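Local coordinates for protein pullulanase (Bacillus acidopullulyticus, PDB 2WAN) that hydrolyses alpha-1,6-glucosidic linkages in pullulan and, as expected of a starch-debranching enzyme, probably also the branch points of amylopectin, at residues K123-L129 / N272-L278; V431-E437 / G772-G778; H764-T769 / Y816-I821. All coordinates share one frame; numbering follows the deposited sequence.

Read from the N terminus, the chain illustrates how sequence-distant segments build successive domains. Contact 1 closes first: strand 273-278 pairs with strand 124-129 after a long excursion that includes the four-stranded antiparallel sheet within residues 192-253. Contact 2 opens only after that, joining the first and eighth strands of the catalytic barrel and so closing it over more than 330 residues. Contact 3 crosses it, because residues 764-769 lie inside the loop of contact 2 and residues 816-821 beyond it. The two touch, with Met776 reaching both Phe768 and Phe817, so that barrel strand and helix layer form one core. Contact 1 stands apart, its centre about 50 Å from that of contact 2.

Contact 1 (K123-L129 / N272-L278); sequences KTVLAKL and NLVQLTL
Val125 and Leu276 form a hydrogen-bonded antiparallel pair, and the amide of Leu276 reaches the carbonyl of Val125, N to O 2.7 Å and almost straight, 179° at the hydrogen. Val125 N returns a bond to Leu276 O, and Ala127 and Val274 repeat this reciprocal pair of hydrogen bonds two residues on. On the buried face, contacts run diagonally between strands: Val125 CG2 lies 4.0 Å from Leu278 CD1, and Leu129 CD1 is equally far from Val274 CG2. Phe142 of strand 142-146 packs against Leu129, Val274 and Leu276 on this face. The pair belongs to a seven-stranded, largely antiparallel sheet whose first and last strands, 114-121 and 295-302, also pair; here the hairpin of strands 114-121 and 124-129 joins strand 273-278, itself flanked by strand 152-160. The other face is more polar. Thr124 holds OG1 beside the backbone N (chi1 -55°), which puts the methyl CG2 anti to that N, against Gln275 CG at 3.6 Å, and leaves OG1 to a water. That water sits 2.6 Å from Thr124 OG1 and 2.7 Å from Thr277 OG1, with a weak bond to Gln275 OE1. At the far end Lys128 bends at chi2 (79°) and again at chi4, so its chain runs beside Asn272, pointing the same way, while it crosses that of Leu273 at about a right angle, CD against the methyl Leu273 CD1. Lys128 CE comes 3.4 Å from Asn272 ND2, and Lys128 NZ is held by Asn579 OD1. A second water accepts from Asn272 ND2 and donates to Leu129 O, 2.8 Å from that oxygen.

Contact 2 (V431-E437 / G772-G778); sequences VDEVIYE and GVPFMQG
The carbonyl oxygen of Glu437 takes the amide of Gly778, Glu437 O to Gly778 N 2.7 Å, with the donor on a lone pair in the carbonyl plane although the bond is bent to 132° at the hydrogen. A water stands within reach of this oxygen and of Gly778 O, but it has more acceptors around it than protons to give. The bond ends a parallel ladder between the first and the eighth strand of a (beta/alpha)8 barrel, the catalytic fold of the alpha-amylase family, and this pairing closes the cylinder. The other rungs run from Ile435 N to Pro774 O, Met776 N to Ile435 O and Glu437 N to Met776 O. Outside the barrel, Tyr436 lays one ring face over the Gly778 backbone, its CZ 3.5 Å from Gly778 CA in a CH-pi contact, and its hydroxyl bonds Glu781. Met776 meets the edge of the same ring in a Met-aromatic contact, Met776 SD 3.9 Å from Tyr436 CD2. Met776 CG sits between its backbone N and carbonyl carbon (chi1 63°), near Ile435 O, and the bend at chi3 brings CE against Tyr436 CE2. Inside, the Phe775 ring receives Ile435 CG2 at 3.7 Å from its CD1, and Glu437 CB at 3.5 Å from its CZ. The Glu437 carboxylate stands steeply to that ring, 70° between planes, with OE1 fixed by the amide of His735; Phe679 also meets the Phe775 ring, edge-to-face. Toward the strand starts, Ile435 CD1 rests on Val773 CG1. Pro774, with no amide hydrogen to offer, packs its CD 3.3 Å from Glu433 O.

Contact 3 (H764-T769 / Y816-I821); sequences HAVVFT and YFSSMI
Two neighbouring helices of the outer layer of the (beta/alpha)8 barrel, 753-769 and 811-826, pack here nearly parallel, their local axes 18° apart, through an aromatic cluster of His764, Phe768 and Phe817. Phe817 presents its CE2-CZ side over one face of the imidazole, CZ 3.4 Å from His764 CD2, with the ring planes oblique at 46°. Phe768 meets the same phenyl differently: its edge points toward the Phe817 face in an offset edge-to-face pair, Phe768 CE2 3.9 Å from Phe817 CD2. A face of Phe768 is taken by Ile821, whose CG1 stands over the ring centre in a CH-pi contact, 3.8 Å from Phe768 CZ. Met820 packs its CB near Phe768 CD2, and the turn at its chi2 (-69°) carries the thioether back toward helix 753-769, where Met820 CE finds Ala765 CB at 3.7 Å. Ala765 and Met820 also touch strand 915-920 of the C-terminal all-beta domain, so the helix pair joins barrel and domain. Thr769 sets its CG2 4.0 Å from Met820 SD, while its hydroxyl, also bonded to Tyr872 OH, donates to the backbone one turn earlier, Thr769 OG1 to Ala765 O 2.7 Å.

Contact 1 (K123-L129 / N272-L278)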
loop_
_atom_site.group_PDB
_atom_site.type_symbol
_atom_site.label_atom_id
_atom_site.label_comp_id
_atom_site.label_asym_id
_atom_site.label_seq_id
_atom_site.Cartn_x
_atom_site.Cartn_y
_atom_site.Cartn_z
ATOM N N LYS A 123 31.654 5.540 -5.688
ATOM C CA LYS A 123 32.653 6.519 -5.241
ATOM C C LYS A 123 32.035 7.773 -4.605
ATOM O O LYS A 123 32.614 8.862 -4.684
ATOM C CB LYS A 123 33.552 6.922 -6.421
ATOM C CG LYS A 123 34.356 5.781 -7.044
ATOM C CD LYS A 123 35.006 6.236 -8.350
ATOM C CE LYS A 123 35.859 5.148 -8.965
ATOM N NZ LYS A 123 36.031 5.356 -10.428
ATOM N N THR A 124 30.867 7.624 -3.971
ATOM C CA THR A 124 30.157 8.761 -3.374
ATOM C C THR A 124 29.744 8.487 -1.936
ATOM O O THR A 124 29.077 7.479 -1.647
ATOM C CB THR A 124 28.912 9.158 -4.200
ATOM O OG1 THR A 124 29.289 9.413 -5.556
ATOM C CG2 THR A 124 28.227 10.393 -3.616
ATOM N N VAL A 125 30.142 9.388 -1.043
ATOM C CA VAL A 125 29.770 9.331 0.365
ATOM C C VAL A 125 28.913 10.545 0.721
ATOM O O VAL A 125 29.240 11.681 0.342
ATOM C CB VAL A 125 31.009 9.271 1.300
ATOM C CG1 VAL A 125 30.612 9.398 2.765
ATOM C CG2 VAL A 125 31.794 7.983 1.066
ATOM N N LEU A 126 27.806 10.287 1.424
ATOM C CA LEU A 126 26.929 11.335 1.940
ATOM C C LEU A 126 27.126 11.437 3.442
ATOM O O LEU A 126 26.768 10.524 4.183
ATOM C CB LEU A 126 25.457 11.029 1.602
ATOM C CG LEU A 126 24.419 12.031 2.132
ATOM C CD1 LEU A 126 24.360 13.251 1.217
ATOM C CD2 LEU A 126 23.033 11.402 2.239
ATOM N N ALA A 127 27.701 12.549 3.898
ATOM C CA ALA A 127 28.071 12.695 5.305
ATOM C C ALA A 127 27.384 13.862 6.005
ATOM O O ALA A 127 27.359 14.977 5.484
ATOM C CB ALA A 127 29.594 12.815 5.445
ATOM N N LYS A 128 26.854 13.585 7.192
ATOM C CA LYS A 128 26.188 14.582 8.027
ATOM C C LYS A 128 27.102 15.046 9.159
ATOM O O LYS A 128 27.708 14.229 9.859
ATOM C CB LYS A 128 24.882 14.017 8.601
ATOM C CG LYS A 128 24.074 14.992 9.467
ATOM C CD LYS A 128 23.278 15.970 8.611
ATOM C CE LYS A 128 22.849 17.193 9.415
ATOM N NZ LYS A 128 22.182 16.857 10.704
ATOM N N LEU A 129 27.173 16.363 9.357
ATOM C CA LEU A 129 28.013 16.937 10.411
ATOM C C LEU A 129 27.162 17.507 11.542
ATOM O O LEU A 129 26.074 18.037 11.304
ATOM C CB LEU A 129 28.914 18.029 9.828
ATOM C CG LEU A 129 29.525 17.787 8.442
ATOM C CD1 LEU A 129 29.970 19.092 7.812
ATOM C CD2 LEU A 129 30.681 16.787 8.499
ATOM N N ASN A 272 25.945 21.482 6.507
ATOM C CA ASN A 272 26.145 20.435 7.504
ATOM C C ASN A 272 25.907 19.050 6.890
ATOM O O ASN A 272 25.786 18.054 7.603
ATOM C CB ASN A 272 25.251 20.659 8.731
ATOM C CG ASN A 272 23.760 20.547 8.415
ATOM O OD1 ASN A 272 23.359 20.402 7.260
ATOM N ND2 ASN A 272 22.938 20.622 9.450
ATOM N N LEU A 273 25.832 19.020 5.562
ATOM C CA LEU A 273 25.547 17.800 4.800
ATOM C C LEU A 273 26.324 17.825 3.499
ATOM O O LEU A 273 26.023 18.610 2.590
ATOM C CB LEU A 273 24.044 17.677 4.522
ATOM C CG LEU A 273 23.527 16.363 3.918
ATOM C CD1 LEU A 273 23.794 15.193 4.859
ATOM C CD2 LEU A 273 22.036 16.510 3.638
ATOM N N VAL A 274 27.314 16.939 3.408
ATOM C CA VAL A 274 28.286 16.975 2.330
ATOM C C VAL A 274 28.237 15.722 1.462
ATOM O O VAL A 274 28.094 14.607 1.971
ATOM C CB VAL A 274 29.732 17.141 2.893
ATOM C CG1 VAL A 274 30.735 17.330 1.765
ATOM C CG2 VAL A 274 29.802 18.309 3.868
ATOM N N GLN A 275 28.357 15.921 0.155
ATOM C CA GLN A 275 28.523 14.833 -0.795
ATOM C C GLN A 275 29.987 14.749 -1.231
ATOM O O GLN A 275 30.506 15.680 -1.856
ATOM C CB GLN A 275 27.625 15.035 -2.013
ATOM C CG GLN A 275 27.760 13.938 -3.058
ATOM C CD GLN A 275 26.980 14.218 -4.326
ATOM O OE1 GLN A 275 27.435 13.904 -5.423
ATOM N NE2 GLN A 275 25.799 14.806 -4.185
ATOM N N LEU A 276 30.633 13.629 -0.904
ATOM C CA LEU A 276 32.059 13.410 -1.187
ATOM C C LEU A 276 32.284 12.474 -2.363
ATOM O O LEU A 276 31.629 11.433 -2.480
ATOM C CB LEU A 276 32.773 12.854 0.060
ATOM C CG LEU A 276 32.624 13.652 1.357
ATOM C CD1 LEU A 276 33.109 12.871 2.578
ATOM C CD2 LEU A 276 33.355 14.992 1.255
ATOM N N THR A 277 33.206 12.850 -3.242
ATOM C CA THR A 277 33.616 11.979 -4.338
ATOM C C THR A 277 34.956 11.363 -3.971
ATOM O O THR A 277 35.855 12.060 -3.490
ATOM C CB THR A 277 33.698 12.726 -5.683
ATOM O OG1 THR A 277 32.421 13.297 -5.980
ATOM C CG2 THR A 277 34.089 11.782 -6.823
ATOM N N LEU A 278 35.072 10.052 -4.180
ATOM C CA LEU A 278 36.285 9.305 -3.840
ATOM C C LEU A 278 37.092 8.949 -5.086
ATOM O O LEU A 278 36.530 8.819 -6.180
ATOM C CB LEU A 278 35.931 8.043 -3.046
ATOM C CG LEU A 278 35.117 8.211 -1.758
ATOM C CD1 LEU A 278 34.954 6.851 -1.077
ATOM C CD2 LEU A 278 35.717 9.232 -0.781
HETATM O O HOH W 1 30.158 11.827 -5.935
HETATM O O HOH W 2 20.367 19.408 11.029
HETATM O O HOH W 3 23.885 19.620 11.873
#

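Contact 2 (V431-E437 / G772-G778)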
loop_
_atom_site.group_PDB
_atom_site.type_symbol
_atom_site.label_atom_id
_atom_site.label_comp_id
_atom_site.label_asym_id
_atom_site.label_seq_id
_atom_site.Cartn_x
_atom_site.Cartn_y
_atom_site.Cartn_z
ATOM N N VAL A 431 -14.304 -5.677 -11.117
ATOM C CA VAL A 431 -15.678 -5.210 -10.822
ATOM C C VAL A 431 -16.681 -6.350 -10.617
ATOM O O VAL A 431 -17.814 -6.105 -10.185
ATOM C CB VAL A 431 -16.250 -4.214 -11.882
ATOM C CG1 VAL A 431 -15.362 -2.952 -11.988
ATOM C CG2 VAL A 431 -16.462 -4.859 -13.255
ATOM N N ASP A 432 -16.252 -7.580 -10.913
ATOM C CA ASP A 432 -17.058 -8.775 -10.728
ATOM C C ASP A 432 -16.917 -9.376 -9.326
ATOM O O ASP A 432 -17.568 -10.392 -9.027
ATOM C CB ASP A 432 -16.689 -9.844 -11.773
ATOM C CG ASP A 432 -16.972 -9.375 -13.202
ATOM O OD1 ASP A 432 -17.933 -8.605 -13.395
ATOM O OD2 ASP A 432 -16.221 -9.763 -14.109
ATOM N N GLU A 433 -16.085 -8.773 -8.482
ATOM C CA GLU A 433 -15.942 -9.267 -7.098
ATOM C C GLU A 433 -16.836 -8.488 -6.141
ATOM O O GLU A 433 -17.082 -7.313 -6.348
ATOM C CB GLU A 433 -14.485 -9.183 -6.620
ATOM C CG GLU A 433 -13.549 -10.096 -7.427
ATOM C CD GLU A 433 -12.286 -10.495 -6.704
ATOM O OE1 GLU A 433 -11.880 -9.803 -5.745
ATOM O OE2 GLU A 433 -11.692 -11.531 -7.105
ATOM N N VAL A 434 -17.355 -9.182 -5.127
ATOM C CA VAL A 434 -17.962 -8.524 -3.955
ATOM C C VAL A 434 -17.155 -9.014 -2.760
ATOM O O VAL A 434 -17.257 -10.187 -2.352
ATOM C CB VAL A 434 -19.455 -8.855 -3.778
ATOM C CG1 VAL A 434 -20.026 -7.968 -2.656
ATOM C CG2 VAL A 434 -20.215 -8.573 -5.066
ATOM N N ILE A 435 -16.349 -8.101 -2.223
ATOM C CA ILE A 435 -15.275 -8.454 -1.302
ATOM C C ILE A 435 -15.767 -8.329 0.152
ATOM O O ILE A 435 -16.343 -7.320 0.534
ATOM C CB ILE A 435 -14.024 -7.573 -1.561
ATOM C CG1 ILE A 435 -13.505 -7.805 -2.990
ATOM C CG2 ILE A 435 -12.919 -7.904 -0.558
ATOM C CD1 ILE A 435 -12.403 -6.811 -3.432
ATOM N N TYR A 436 -15.505 -9.355 0.956
ATOM C CA TYR A 436 -15.984 -9.436 2.334
ATOM C C TYR A 436 -14.781 -9.563 3.264
ATOM O O TYR A 436 -14.110 -10.598 3.282
ATOM C CB TYR A 436 -16.888 -10.667 2.430
ATOM C CG TYR A 436 -17.594 -10.955 3.744
ATOM C CD1 TYR A 436 -17.013 -11.789 4.694
ATOM C CD2 TYR A 436 -18.880 -10.466 3.986
ATOM C CE1 TYR A 436 -17.675 -12.111 5.886
ATOM C CE2 TYR A 436 -19.563 -10.777 5.175
ATOM C CZ TYR A 436 -18.967 -11.610 6.105
ATOM O OH TYR A 436 -19.651 -11.936 7.258
ATOM N N GLU A 437 -14.489 -8.502 4.017
ATOM C CA GLU A 437 -13.310 -8.489 4.908
ATOM C C GLU A 437 -13.559 -9.268 6.203
ATOM O O GLU A 437 -14.559 -9.042 6.888
ATOM C CB GLU A 437 -12.902 -7.051 5.252
ATOM C CG GLU A 437 -11.583 -6.958 6.059
ATOM C CD GLU A 437 -11.227 -5.500 6.410
ATOM O OE1 GLU A 437 -12.139 -4.700 6.720
ATOM O OE2 GLU A 437 -10.036 -5.165 6.402
ATOM N N GLY A 772 -17.832 -0.045 -10.239
ATOM C CA GLY A 772 -16.618 -0.202 -9.446
ATOM C C GLY A 772 -16.585 -1.539 -8.718
ATOM O O GLY A 772 -17.322 -2.482 -9.074
ATOM N N VAL A 773 -15.703 -1.627 -7.721
ATOM C CA VAL A 773 -15.523 -2.870 -6.969
ATOM C C VAL A 773 -16.110 -2.755 -5.566
ATOM O O VAL A 773 -15.538 -2.071 -4.722
ATOM C CB VAL A 773 -14.032 -3.284 -6.850
ATOM C CG1 VAL A 773 -13.936 -4.688 -6.209
ATOM C CG2 VAL A 773 -13.346 -3.261 -8.243
ATOM N N PRO A 774 -17.245 -3.423 -5.303
ATOM C CA PRO A 774 -17.822 -3.251 -3.965
ATOM C C PRO A 774 -17.090 -4.051 -2.880
ATOM O O PRO A 774 -16.785 -5.234 -3.075
ATOM C CB PRO A 774 -19.248 -3.780 -4.134
ATOM C CG PRO A 774 -19.127 -4.803 -5.241
ATOM C CD PRO A 774 -18.141 -4.175 -6.198
ATOM N N PHE A 775 -16.894 -3.422 -1.724
ATOM C CA PHE A 775 -16.187 -4.035 -0.595
ATOM C C PHE A 775 -17.036 -3.771 0.627
ATOM O O PHE A 775 -17.621 -2.669 0.755
ATOM C CB PHE A 775 -14.822 -3.321 -0.430
ATOM C CG PHE A 775 -14.104 -3.620 0.873
ATOM C CD1 PHE A 775 -13.051 -4.538 0.914
ATOM C CD2 PHE A 775 -14.450 -2.951 2.046
ATOM C CE1 PHE A 775 -12.355 -4.780 2.109
ATOM C CE2 PHE A 775 -13.779 -3.198 3.238
ATOM C CZ PHE A 775 -12.737 -4.131 3.272
ATOM N N MET A 776 -17.104 -4.753 1.524
ATOM C CA MET A 776 -17.798 -4.551 2.810
ATOM C C MET A 776 -16.993 -5.159 3.949
ATOM O O MET A 776 -16.314 -6.193 3.774
ATOM C CB MET A 776 -19.212 -5.153 2.772
ATOM C CG MET A 776 -19.248 -6.680 2.571
ATOM S SD MET A 776 -20.888 -7.415 2.554
ATOM C CE MET A 776 -21.345 -7.275 4.288
ATOM N N GLN A 777 -17.070 -4.515 5.116
ATOM C CA GLN A 777 -16.516 -5.107 6.328
ATOM C C GLN A 777 -17.403 -6.286 6.731
ATOM O O GLN A 777 -18.607 -6.137 6.906
ATOM C CB GLN A 777 -16.495 -4.095 7.479
ATOM C CG GLN A 777 -15.789 -4.682 8.726
ATOM C CD GLN A 777 -15.751 -3.781 9.951
ATOM O OE1 GLN A 777 -15.052 -4.106 10.912
ATOM N NE2 GLN A 777 -16.507 -2.670 9.948
ATOM N N GLY A 778 -16.808 -7.466 6.866
ATOM C CA GLY A 778 -17.578 -8.645 7.269
ATOM C C GLY A 778 -18.337 -8.391 8.566
ATOM O O GLY A 778 -17.808 -7.831 9.511
HETATM O O HOH W 4 -15.102 -8.128 9.672
#

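Contact 3 (H764-T769 / Y816-I821)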
loop_
_atom_site.group_PDB
_atom_site.type_symbol
_atom_site.label_atom_id
_atom_site.label_comp_id
_atom_site.label_asym_id
_atom_site.label_seq_id
_atom_site.Cartn_x
_atom_site.Cartn_y
_atom_site.Cartn_z
ATOM N N HIS A 764 -24.954 0.822 2.290
ATOM C CA HIS A 764 -24.476 -0.381 1.589
ATOM C C HIS A 764 -25.147 -0.550 0.210
ATOM O O HIS A 764 -24.495 -1.022 -0.719
ATOM C CB HIS A 764 -24.599 -1.646 2.471
ATOM C CG HIS A 764 -23.681 -1.630 3.661
ATOM N ND1 HIS A 764 -22.398 -2.140 3.638
ATOM C CD2 HIS A 764 -23.870 -1.152 4.913
ATOM C CE1 HIS A 764 -21.834 -1.975 4.826
ATOM N NE2 HIS A 764 -22.708 -1.373 5.615
ATOM N N ALA A 765 -26.407 -0.129 0.058
ATOM C CA ALA A 765 -27.079 -0.217 -1.250
ATOM C C ALA A 765 -26.336 0.604 -2.306
ATOM O O ALA A 765 -26.189 0.167 -3.441
ATOM C CB ALA A 765 -28.542 0.235 -1.165
ATOM N N VAL A 766 -25.862 1.791 -1.920
ATOM C CA VAL A 766 -25.038 2.601 -2.813
ATOM C C VAL A 766 -23.779 1.824 -3.213
ATOM O O VAL A 766 -23.437 1.755 -4.395
ATOM C CB VAL A 766 -24.670 3.987 -2.203
ATOM C CG1 VAL A 766 -23.780 4.786 -3.166
ATOM C CG2 VAL A 766 -25.944 4.796 -1.891
ATOM N N VAL A 767 -23.084 1.254 -2.232
ATOM C CA VAL A 767 -21.882 0.469 -2.528
ATOM C C VAL A 767 -22.189 -0.668 -3.522
ATOM O O VAL A 767 -21.458 -0.868 -4.508
ATOM C CB VAL A 767 -21.206 -0.062 -1.247
ATOM C CG1 VAL A 767 -20.042 -1.037 -1.610
ATOM C CG2 VAL A 767 -20.679 1.094 -0.402
ATOM N N PHE A 768 -23.287 -1.389 -3.294
ATOM C CA PHE A 768 -23.605 -2.562 -4.115
ATOM C C PHE A 768 -24.161 -2.225 -5.502
ATOM O O PHE A 768 -24.164 -3.099 -6.397
ATOM C CB PHE A 768 -24.597 -3.481 -3.385
ATOM C CG PHE A 768 -24.070 -4.055 -2.078
ATOM C CD1 PHE A 768 -22.756 -4.526 -1.977
ATOM C CD2 PHE A 768 -24.907 -4.156 -0.978
ATOM C CE1 PHE A 768 -22.290 -5.101 -0.775
ATOM C CE2 PHE A 768 -24.466 -4.706 0.227
ATOM C CZ PHE A 768 -23.155 -5.195 0.324
ATOM N N THR A 769 -24.641 -0.991 -5.698
ATOM C CA THR A 769 -25.254 -0.638 -6.994
ATOM C C THR A 769 -24.441 0.366 -7.817
ATOM O O THR A 769 -24.864 0.734 -8.929
ATOM C CB THR A 769 -26.721 -0.146 -6.848
ATOM O OG1 THR A 769 -26.788 0.941 -5.918
ATOM C CG2 THR A 769 -27.614 -1.290 -6.379
ATOM N N TYR A 816 -31.700 -8.466 3.382
ATOM C CA TYR A 816 -31.619 -7.288 2.513
ATOM C C TYR A 816 -30.248 -7.197 1.846
ATOM O O TYR A 816 -30.156 -7.008 0.626
ATOM C CB TYR A 816 -31.946 -6.016 3.299
ATOM C CG TYR A 816 -32.054 -4.787 2.420
ATOM C CD1 TYR A 816 -30.932 -4.009 2.122
ATOM C CD2 TYR A 816 -33.292 -4.390 1.907
ATOM C CE1 TYR A 816 -31.027 -2.892 1.301
ATOM C CE2 TYR A 816 -33.409 -3.265 1.098
ATOM C CZ TYR A 816 -32.279 -2.510 0.806
ATOM O OH TYR A 816 -32.376 -1.402 -0.001
ATOM N N PHE A 817 -29.183 -7.299 2.645
ATOM C CA PHE A 817 -27.821 -7.343 2.081
ATOM C C PHE A 817 -27.688 -8.455 1.037
ATOM O O PHE A 817 -27.190 -8.212 -0.058
ATOM C CB PHE A 817 -26.771 -7.568 3.163
ATOM C CG PHE A 817 -26.322 -6.318 3.889
ATOM C CD1 PHE A 817 -27.238 -5.547 4.629
ATOM C CD2 PHE A 817 -24.977 -5.964 3.919
ATOM C CE1 PHE A 817 -26.817 -4.429 5.343
ATOM C CE2 PHE A 817 -24.546 -4.843 4.654
ATOM C CZ PHE A 817 -25.483 -4.075 5.363
ATOM N N SER A 818 -28.140 -9.663 1.378
ATOM C CA SER A 818 -28.040 -10.811 0.473
ATOM C C SER A 818 -28.792 -10.531 -0.824
ATOM O O SER A 818 -28.286 -10.812 -1.913
ATOM C CB SER A 818 -28.582 -12.083 1.146
ATOM O OG SER A 818 -28.617 -13.167 0.219
ATOM N N SER A 819 -29.979 -9.934 -0.720
ATOM C CA SER A 819 -30.800 -9.678 -1.909
ATOM C C SER A 819 -30.121 -8.666 -2.846
ATOM O O SER A 819 -30.166 -8.832 -4.070
ATOM C CB SER A 819 -32.201 -9.179 -1.511
ATOM O OG SER A 819 -32.949 -10.223 -0.894
ATOM N N MET A 820 -29.504 -7.630 -2.267
ATOM C CA MET A 820 -28.732 -6.637 -3.025
ATOM C C MET A 820 -27.522 -7.253 -3.698
ATOM O O MET A 820 -27.227 -6.956 -4.859
ATOM C CB MET A 820 -28.266 -5.485 -2.125
ATOM C CG MET A 820 -29.258 -4.357 -2.039
ATOM S SD MET A 820 -29.468 -3.393 -3.578
ATOM C CE MET A 820 -30.702 -2.254 -2.914
ATOM N N ILE A 821 -26.807 -8.093 -2.953
ATOM C CA ILE A 821 -25.593 -8.721 -3.486
ATOM C C ILE A 821 -25.953 -9.663 -4.642
ATOM O O ILE A 821 -25.341 -9.594 -5.710
ATOM C CB ILE A 821 -24.811 -9.426 -2.378
ATOM C CG1 ILE A 821 -24.186 -8.381 -1.459
ATOM C CG2 ILE A 821 -23.703 -10.363 -2.966
ATOM C CD1 ILE A 821 -23.854 -8.922 -0.064
#